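Local coordinates for protein beta sliding clamp (Borrelia burgdorferi, PDB 6DJ8) that probably tethers DNA polymerases and other proteins to DNA and gives them processivity, as a ring-shaped head-to-tail homodimer encircling the duplex, at residues 162-167 / 226-231; 222-227 / 245-250; 194-197 / 202-205. All coordinates share one frame; numbering follows the deposited sequence. Where two conformers were deposited one is given.

Contact 1 (162-167 / 226-231); sequences KVINRI and NFLKHL
I164 turns CG1 back beside its backbone N (chi1 -74°), which leaves CG2 anti to that N and gives the residue two arms aimed at helix 223-231. In the conformer described, K229 carries its CG in the cramped place between backbone N and carbonyl carbon (chi1 57°), and from there the chain runs out extended past I164. The CG2 methyl of I164 then touches this chain at two points, 3.8 Å from K229 CB and 3.8 Å from K229 CD, so it lies against the aliphatic stem of the lysine and not its charged end. The other arm, also extended, brings I164 CD1 to 4.1 Å from L228 CB, the two side chains crossing at about a right angle. K229 NZ makes a weak hydrogen bond to N226 OD1 one helical turn back, which a second deposited conformer makes doubtful. The far flank of helix 157-167 faces the next domain, where salt bridges join K162 with E359 and R166 with E377. One isoleucine thus bridges helices 157-167 and 223-231, the helix pair of the central domain, which in sliding clamps lines the inside of the ring.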
loop_
_atom_site.group_PDB
_atom_site.type_symbol
_atom_site.label_atom_id
_atom_site.label_comp_id
_atom_site.label_asym_id
_atom_site.label_seq_id
_atom_site.Cartn_x
_atom_site.Cartn_y
_atom_site.Cartn_z
ATOM N N LYS A 162 2.804 6.526 -25.440
ATOM C CA LYS A 162 4.085 7.167 -25.139
ATOM C C LYS A 162 3.920 8.677 -25.019
ATOM O O LYS A 162 4.432 9.299 -24.080
ATOM C CB LYS A 162 5.112 6.816 -26.216
ATOM C CG LYS A 162 6.528 7.297 -25.913
ATOM C CD LYS A 162 7.538 6.555 -26.785
ATOM C CE LYS A 162 8.893 7.247 -26.813
ATOM N NZ LYS A 162 9.927 6.340 -27.401
ATOM N N VAL A 163 3.172 9.280 -25.942
ATOM C CA VAL A 163 2.950 10.722 -25.884
ATOM C C VAL A 163 2.226 11.108 -24.599
ATOM O O VAL A 163 2.583 12.090 -23.935
ATOM C CB VAL A 163 2.191 11.191 -27.138
ATOM C CG1 VAL A 163 1.746 12.628 -26.975
ATOM C CG2 VAL A 163 3.100 11.079 -28.355
ATOM N N ILE A 164 1.192 10.351 -24.235
ATOM C CA ILE A 164 0.466 10.633 -22.998
ATOM C C ILE A 164 1.417 10.554 -21.814
ATOM O O ILE A 164 1.426 11.428 -20.935
ATOM C CB ILE A 164 -0.704 9.641 -22.837
ATOM C CG1 ILE A 164 -1.843 9.982 -23.798
ATOM C CG2 ILE A 164 -1.178 9.591 -21.374
ATOM C CD1 ILE A 164 -2.946 8.917 -23.829
ATOM N N ASN A 165 2.233 9.496 -21.777
ATOM C CA ASN A 165 3.194 9.322 -20.691
ATOM C C ASN A 165 4.153 10.506 -20.602
ATOM O O ASN A 165 4.557 10.899 -19.503
ATOM C CB ASN A 165 3.955 7.997 -20.880
ATOM C CG ASN A 165 4.738 7.584 -19.629
ATOM O OD1 ASN A 165 4.204 7.602 -18.527
ATOM N ND2 ASN A 165 6.004 7.212 -19.803
ATOM N N ARG A 166 4.484 11.129 -21.731
ATOM C CA ARG A 166 5.404 12.260 -21.705
ATOM C C ARG A 166 4.710 13.592 -21.464
ATOM O O ARG A 166 5.382 14.565 -21.104
ATOM C CB ARG A 166 6.192 12.315 -23.021
ATOM C CG ARG A 166 7.381 11.368 -22.960
ATOM C CD ARG A 166 7.814 10.751 -24.277
ATOM N NE ARG A 166 8.787 9.704 -23.987
ATOM C CZ ARG A 166 10.045 9.683 -24.412
ATOM N NH1 ARG A 166 10.511 10.621 -25.221
ATOM N NH2 ARG A 166 10.830 8.682 -24.048
ATOM N N ILE A 167 3.387 13.664 -21.614
ATOM C CA ILE A 167 2.664 14.927 -21.563
ATOM C C ILE A 167 1.830 15.065 -20.287
ATOM O O ILE A 167 1.846 16.121 -19.644
ATOM C CB ILE A 167 1.780 15.084 -22.818
ATOM C CG1 ILE A 167 2.636 15.467 -24.028
ATOM C CG2 ILE A 167 0.728 16.143 -22.591
ATOM C CD1 ILE A 167 3.022 16.935 -24.053
ATOM N N ASN A 226 -5.010 10.733 -18.313
ATOM C CA ASN A 226 -4.687 9.786 -17.243
ATOM C C ASN A 226 -5.579 8.558 -17.337
ATOM O O ASN A 226 -5.098 7.427 -17.272
ATOM C CB ASN A 226 -4.820 10.470 -15.886
ATOM C CG ASN A 226 -3.770 11.562 -15.702
ATOM O OD1 ASN A 226 -2.652 11.421 -16.191
ATOM N ND2 ASN A 226 -4.120 12.644 -15.002
ATOM N N PHE A 227 -6.865 8.766 -17.627
ATOM C CA PHE A 227 -7.808 7.655 -17.785
ATOM C C PHE A 227 -7.406 6.747 -18.945
ATOM O O PHE A 227 -7.325 5.514 -18.808
ATOM C CB PHE A 227 -9.196 8.259 -18.020
ATOM C CG PHE A 227 -10.313 7.273 -18.104
ATOM C CD1 PHE A 227 -10.387 6.199 -17.226
ATOM C CD2 PHE A 227 -11.343 7.476 -19.010
ATOM C CE1 PHE A 227 -11.460 5.313 -17.279
ATOM C CE2 PHE A 227 -12.419 6.596 -19.073
ATOM C CZ PHE A 227 -12.470 5.512 -18.205
ATOM N N LEU A 228 -7.112 7.364 -20.088
ATOM C CA LEU A 228 -6.822 6.649 -21.322
ATOM C C LEU A 228 -5.601 5.751 -21.192
ATOM O O LEU A 228 -5.564 4.659 -21.772
ATOM C CB LEU A 228 -6.567 7.665 -22.440
ATOM C CG LEU A 228 -7.798 8.239 -23.123
ATOM C CD1 LEU A 228 -7.370 9.399 -23.978
ATOM C CD2 LEU A 228 -8.382 7.142 -23.963
ATOM N N LYS A 229 -4.564 6.224 -20.503
ATOM C CA LYS A 229 -3.347 5.428 -20.470
ATOM C C LYS A 229 -3.569 4.113 -19.735
ATOM O O LYS A 229 -2.874 3.135 -20.020
ATOM C CB LYS A 229 -2.177 6.226 -19.881
ATOM C CG LYS A 229 -2.345 6.799 -18.486
ATOM C CD LYS A 229 -1.082 7.568 -18.118
ATOM C CE LYS A 229 -1.320 8.654 -17.082
ATOM N NZ LYS A 229 -0.159 9.601 -17.023
ATOM N N HIS A 230 -4.563 4.047 -18.851
ATOM C CA HIS A 230 -4.984 2.787 -18.246
ATOM C C HIS A 230 -5.820 1.931 -19.202
ATOM O O HIS A 230 -5.883 0.708 -19.028
ATOM C CB HIS A 230 -5.772 3.082 -16.962
ATOM C CG HIS A 230 -6.318 1.863 -16.279
ATOM N ND1 HIS A 230 -5.559 0.737 -16.035
ATOM C CD2 HIS A 230 -7.553 1.594 -15.790
ATOM C CE1 HIS A 230 -6.300 -0.170 -15.425
ATOM N NE2 HIS A 230 -7.514 0.324 -15.264
ATOM N N LEU A 231 -6.468 2.536 -20.208
ATOM C CA LEU A 231 -7.365 1.779 -21.081
ATOM C C LEU A 231 -6.676 1.199 -22.307
ATOM O O LEU A 231 -7.055 0.119 -22.773
ATOM C CB LEU A 231 -8.514 2.669 -21.572
ATOM C CG LEU A 231 -9.420 3.294 -20.523
ATOM C CD1 LEU A 231 -10.421 4.174 -21.189
ATOM C CD2 LEU A 231 -10.142 2.201 -19.776
#

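Contact 2 (222-227 / 245-250)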
loop_
_atom_site.group_PDB
_atom_site.type_symbol
_atom_site.label_atom_id
_atom_site.label_comp_id
_atom_site.label_asym_id
_atom_site.label_seq_id
_atom_site.Cartn_x
_atom_site.Cartn_y
_atom_site.Cartn_z
ATOM N N VAL A 222 -6.614 17.334 -18.674
ATOM C CA VAL A 222 -5.673 16.231 -18.623
ATOM C C VAL A 222 -6.323 14.948 -18.091
ATOM O O VAL A 222 -5.845 13.853 -18.402
ATOM C CB VAL A 222 -4.431 16.623 -17.794
ATOM C CG1 VAL A 222 -4.781 16.784 -16.279
ATOM C CG2 VAL A 222 -3.330 15.583 -18.000
ATOM N N LYS A 223 -7.401 15.039 -17.315
ATOM C CA LYS A 223 -7.908 13.826 -16.654
ATOM C C LYS A 223 -8.183 12.715 -17.660
ATOM O O LYS A 223 -7.822 11.554 -17.420
ATOM C CB LYS A 223 -9.164 14.127 -15.839
ATOM C CG LYS A 223 -9.781 12.883 -15.172
ATOM C CD LYS A 223 -11.002 13.236 -14.353
ATOM C CE LYS A 223 -11.569 12.000 -13.617
ATOM N NZ LYS A 223 -12.822 12.363 -12.892
ATOM N N ILE A 224 -8.749 13.055 -18.829
ATOM C CA ILE A 224 -9.059 11.994 -19.784
ATOM C C ILE A 224 -7.795 11.269 -20.229
ATOM O O ILE A 224 -7.836 10.067 -20.522
ATOM C CB ILE A 224 -9.863 12.521 -20.998
ATOM C CG1 ILE A 224 -10.461 11.323 -21.749
ATOM C CG2 ILE A 224 -8.972 13.342 -21.933
ATOM C CD1 ILE A 224 -11.446 11.699 -22.837
ATOM N N PHE A 225 -6.645 11.957 -20.253
ATOM C CA PHE A 225 -5.427 11.272 -20.667
ATOM C C PHE A 225 -4.914 10.335 -19.580
ATOM O O PHE A 225 -4.422 9.247 -19.886
ATOM C CB PHE A 225 -4.361 12.296 -21.083
ATOM C CG PHE A 225 -4.791 13.096 -22.272
ATOM C CD1 PHE A 225 -4.816 12.511 -23.525
ATOM C CD2 PHE A 225 -5.290 14.376 -22.126
ATOM C CE1 PHE A 225 -5.276 13.223 -24.635
ATOM C CE2 PHE A 225 -5.740 15.082 -23.218
ATOM C CZ PHE A 225 -5.735 14.499 -24.480
ATOM N N ASN A 226 -5.010 10.733 -18.313
ATOM C CA ASN A 226 -4.687 9.786 -17.243
ATOM C C ASN A 226 -5.579 8.558 -17.337
ATOM O O ASN A 226 -5.098 7.427 -17.272
ATOM C CB ASN A 226 -4.820 10.470 -15.886
ATOM C CG ASN A 226 -3.770 11.562 -15.702
ATOM O OD1 ASN A 226 -2.652 11.421 -16.191
ATOM N ND2 ASN A 226 -4.120 12.644 -15.002
ATOM N N PHE A 227 -6.865 8.766 -17.627
ATOM C CA PHE A 227 -7.808 7.655 -17.785
ATOM C C PHE A 227 -7.406 6.747 -18.945
ATOM O O PHE A 227 -7.325 5.514 -18.808
ATOM C CB PHE A 227 -9.196 8.259 -18.020
ATOM C CG PHE A 227 -10.313 7.273 -18.104
ATOM C CD1 PHE A 227 -10.387 6.199 -17.226
ATOM C CD2 PHE A 227 -11.343 7.476 -19.010
ATOM C CE1 PHE A 227 -11.460 5.313 -17.279
ATOM C CE2 PHE A 227 -12.419 6.596 -19.073
ATOM C CZ PHE A 227 -12.470 5.512 -18.205
ATOM N N LYS A 245 -16.471 21.991 -29.387
ATOM C CA LYS A 245 -16.623 21.948 -27.948
ATOM C C LYS A 245 -16.153 20.649 -27.313
ATOM O O LYS A 245 -16.039 20.599 -26.083
ATOM C CB LYS A 245 -18.095 22.176 -27.565
ATOM N N LYS A 246 -15.893 19.598 -28.087
ATOM C CA LYS A 246 -15.664 18.293 -27.489
ATOM C C LYS A 246 -14.468 17.584 -28.110
ATOM O O LYS A 246 -14.030 17.876 -29.225
ATOM C CB LYS A 246 -16.930 17.410 -27.570
ATOM C CG LYS A 246 -17.045 16.518 -28.793
ATOM C CD LYS A 246 -18.302 15.645 -28.686
ATOM C CE LYS A 246 -18.505 14.737 -29.895
ATOM N NZ LYS A 246 -17.536 13.610 -29.943
ATOM N N PHE A 247 -13.944 16.641 -27.332
ATOM C CA PHE A 247 -12.835 15.780 -27.693
ATOM C C PHE A 247 -13.332 14.342 -27.626
ATOM O O PHE A 247 -14.081 13.982 -26.712
ATOM C CB PHE A 247 -11.675 16.018 -26.715
ATOM C CG PHE A 247 -10.550 15.039 -26.826
ATOM C CD1 PHE A 247 -9.591 15.177 -27.825
ATOM C CD2 PHE A 247 -10.417 14.014 -25.905
ATOM C CE1 PHE A 247 -8.536 14.303 -27.925
ATOM C CE2 PHE A 247 -9.355 13.134 -25.987
ATOM C CZ PHE A 247 -8.407 13.274 -27.004
ATOM N N TYR A 248 -12.941 13.526 -28.599
ATOM C CA TYR A 248 -13.518 12.198 -28.745
ATOM C C TYR A 248 -12.414 11.221 -29.099
ATOM O O TYR A 248 -11.531 11.539 -29.893
ATOM C CB TYR A 248 -14.620 12.185 -29.825
ATOM C CG TYR A 248 -15.169 10.814 -30.191
ATOM C CD1 TYR A 248 -16.157 10.203 -29.417
ATOM C CD2 TYR A 248 -14.728 10.146 -31.335
ATOM C CE1 TYR A 248 -16.672 8.960 -29.759
ATOM C CE2 TYR A 248 -15.242 8.901 -31.685
ATOM C CZ TYR A 248 -16.214 8.317 -30.894
ATOM O OH TYR A 248 -16.727 7.086 -31.228
ATOM N N VAL A 249 -12.456 10.038 -28.493
ATOM C CA VAL A 249 -11.440 9.010 -28.705
ATOM C C VAL A 249 -12.142 7.672 -28.833
ATOM O O VAL A 249 -13.081 7.377 -28.084
ATOM C CB VAL A 249 -10.417 8.963 -27.560
ATOM C CG1 VAL A 249 -9.481 7.789 -27.735
ATOM C CG2 VAL A 249 -9.637 10.222 -27.534
ATOM N N GLU A 250 -11.674 6.854 -29.769
ATOM C CA GLU A 250 -12.322 5.579 -30.029
ATOM C C GLU A 250 -11.244 4.581 -30.412
ATOM O O GLU A 250 -10.363 4.903 -31.214
ATOM C CB GLU A 250 -13.367 5.746 -31.147
ATOM C CG GLU A 250 -13.895 4.463 -31.712
ATOM C CD GLU A 250 -14.695 4.691 -32.988
ATOM O OE1 GLU A 250 -14.523 3.908 -33.944
ATOM O OE2 GLU A 250 -15.478 5.664 -33.035
#
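The aliphatic part of the contact is made by I224, which faces strand 246-251 and meets the F247 ring at its rim. With CG1 anti to the backbone N (chi1 -165°), the isoleucine stretches toward the strand and sets CD1 in the plane of that ring, 4.0 Å from F247 CD2. Its other branch also touches the ring, I224 CG2 lying 4.1 Å from F247 CE2. The same methyl serves a second aromatic group, sitting 3.8 Å above the plane of the F225 ring, offset toward its rim, so that I224 touches both phenylalanines.

The aromatic part is the F225–F247 pair. The rings are inclined at 52° with centroids 5.5 Å apart, an oblique arrangement, and their leading atoms F225 CZ and F247 CZ approach to 3.9 Å. V220 touches both rings, and F242 meets F247 from the neighbouring strand. This is the helix-on-sheet layer of the clamp's central domain: helix 223-231 packs against an antiparallel sheet in which strand 246-251 lies between 237-242 and 254-259, and that sheet runs on into strands of the N-terminal domain.

Polar interactions lie outside the apolar interface. Along the strand F247 and V249 share backbone hydrogen bonds with C258 and I256, while Y248 pairs with K241. Y248 points away from the helix, and Y248 OH donates a 2.6 Å hydrogen bond to E250 OE2, reaching the carboxylate on its anti side and 16° out of its plane. V222 O accepts from both F225 N and N226 N, the former at 2.8 Å, and K223 forms a salt bridge with D60.

Contact 3 (194-197 / 202-205)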
loop_
_atom_site.group_PDB
_atom_site.type_symbol
_atom_site.label_atom_id
_atom_site.label_comp_id
_atom_site.label_asym_id
_atom_site.label_seq_id
_atom_site.Cartn_x
_atom_site.Cartn_y
_atom_site.Cartn_z
ATOM N N LEU A 194 1.152 18.794 -32.547
ATOM C CA LEU A 194 2.019 19.045 -31.413
ATOM C C LEU A 194 1.201 19.124 -30.127
ATOM O O LEU A 194 0.127 19.733 -30.096
ATOM C CB LEU A 194 2.804 20.335 -31.678
ATOM C CG LEU A 194 3.567 21.064 -30.594
ATOM C CD1 LEU A 194 4.763 21.740 -31.204
ATOM C CD2 LEU A 194 2.619 22.092 -30.041
ATOM N N LEU A 195 1.719 18.508 -29.069
ATOM C CA LEU A 195 1.109 18.539 -27.747
ATOM C C LEU A 195 2.021 19.269 -26.770
ATOM O O LEU A 195 3.239 19.070 -26.775
ATOM C CB LEU A 195 0.823 17.126 -27.232
ATOM C CG LEU A 195 -0.404 16.435 -27.824
ATOM C CD1 LEU A 195 -0.192 16.004 -29.274
ATOM C CD2 LEU A 195 -0.829 15.270 -26.966
ATOM N N VAL A 196 1.428 20.112 -25.931
ATOM C CA VAL A 196 2.159 20.875 -24.919
ATOM C C VAL A 196 1.394 20.768 -23.607
ATOM O O VAL A 196 0.160 20.804 -23.602
ATOM C CB VAL A 196 2.310 22.352 -25.330
ATOM C CG1 VAL A 196 2.967 23.168 -24.212
ATOM C CG2 VAL A 196 3.110 22.459 -26.624
ATOM N N SER A 197 2.117 20.639 -22.493
ATOM C CA SER A 197 1.478 20.753 -21.192
ATOM C C SER A 197 2.423 21.434 -20.219
ATOM O O SER A 197 3.643 21.272 -20.300
ATOM C CB SER A 197 1.064 19.387 -20.625
ATOM O OG SER A 197 2.194 18.542 -20.504
ATOM N N ARG A 202 7.110 23.660 -14.963
ATOM C CA ARG A 202 7.708 22.628 -15.781
ATOM C C ARG A 202 6.759 22.376 -16.945
ATOM O O ARG A 202 5.548 22.606 -16.836
ATOM C CB ARG A 202 7.995 21.349 -14.970
ATOM C CG ARG A 202 6.888 20.908 -13.982
ATOM C CD ARG A 202 5.879 19.979 -14.634
ATOM N NE ARG A 202 4.926 19.417 -13.651
ATOM C CZ ARG A 202 5.188 18.355 -12.899
ATOM N NH1 ARG A 202 6.375 17.748 -13.017
ATOM N NH2 ARG A 202 4.283 17.895 -12.024
ATOM N N MET A 203 7.318 21.926 -18.068
ATOM C CA MET A 203 6.554 21.857 -19.300
ATOM C C MET A 203 7.071 20.730 -20.181
ATOM O O MET A 203 8.284 20.566 -20.343
ATOM C CB MET A 203 6.637 23.195 -20.080
ATOM C CG MET A 203 6.164 23.074 -21.535
ATOM S SD MET A 203 6.325 24.642 -22.479
ATOM C CE MET A 203 5.179 25.665 -21.609
ATOM N N SER A 204 6.143 19.982 -20.775
ATOM C CA SER A 204 6.446 18.973 -21.782
ATOM C C SER A 204 5.956 19.425 -23.162
ATOM O O SER A 204 4.886 20.033 -23.290
ATOM C CB SER A 204 5.824 17.632 -21.394
ATOM O OG SER A 204 6.558 17.007 -20.323
ATOM N N ILE A 205 6.761 19.147 -24.185
ATOM C CA ILE A 205 6.443 19.423 -25.584
ATOM C C ILE A 205 6.726 18.166 -26.392
ATOM O O ILE A 205 7.877 17.716 -26.454
ATOM C CB ILE A 205 7.270 20.598 -26.137
ATOM C CG1 ILE A 205 6.984 21.865 -25.337
ATOM C CG2 ILE A 205 6.962 20.814 -27.613
ATOM C CD1 ILE A 205 8.113 22.816 -25.306
#
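V196 and I205 stand side by side on one face of the hairpin, pointing the same way, with V196 CG2 4.1 Å from I205 CG1. M203 crosses V196 obliquely; CG anti to the backbone N (chi1 165°) and a straight chi2 carry M203 SD to 4.1 Å from V196 CG1, and the bend beyond SD turns only CE. L194 CD1 adds a looser touch on I205 CG2. On the opposite face the small pair S197 and S204 meet with S197 OG 3.8 Å from S204 CB. Their hydroxyls turn to other partners: S197 OG bonds to I167 O, and S204 OG to R166 O, S170 OG and H385 ND1, so both are tied to the end of helix 157-167. Beneath the side chains S197 and S204 form the hydrogen-bonded pair, S197 N to S204 O and S204 N to S197 O, 2.9 Å each way. V196 and I205 are the non-hydrogen-bonded pair, where V196 CA makes a CA-H...O contact of 3.3 Å with S204 O. M203 also packs on an apolar side chain of the bound peptide. The whole is an antiparallel beta hairpin of the central domain, its second strand paired with strand 383-387 of the C-terminal domain beside the peptide site.

Overall arrangement
From the N terminus, the first of these segments is on helix 157-167, and contact 1 closes 58 residues later, when segment 226-231 is reached. Within that long excursion the hairpin of contact 3 opens and closes across the short turn 199-201. Segment 222-227 then opens contact 2, and 226-231, further along helix 223-231, closes contact 1; the chain closes contact 2 only on reaching strand 246-251. The two therefore overlap, sharing N226 and F227. They also touch through I164 CG2 and F225 O, 3.6 Å apart. V163 and I167 pack on L195 to join contacts 1 and 3, whereas contacts 2 and 3 do not meet. Together the helix pair connects two sheets of the central domain, one shared with each flanking domain.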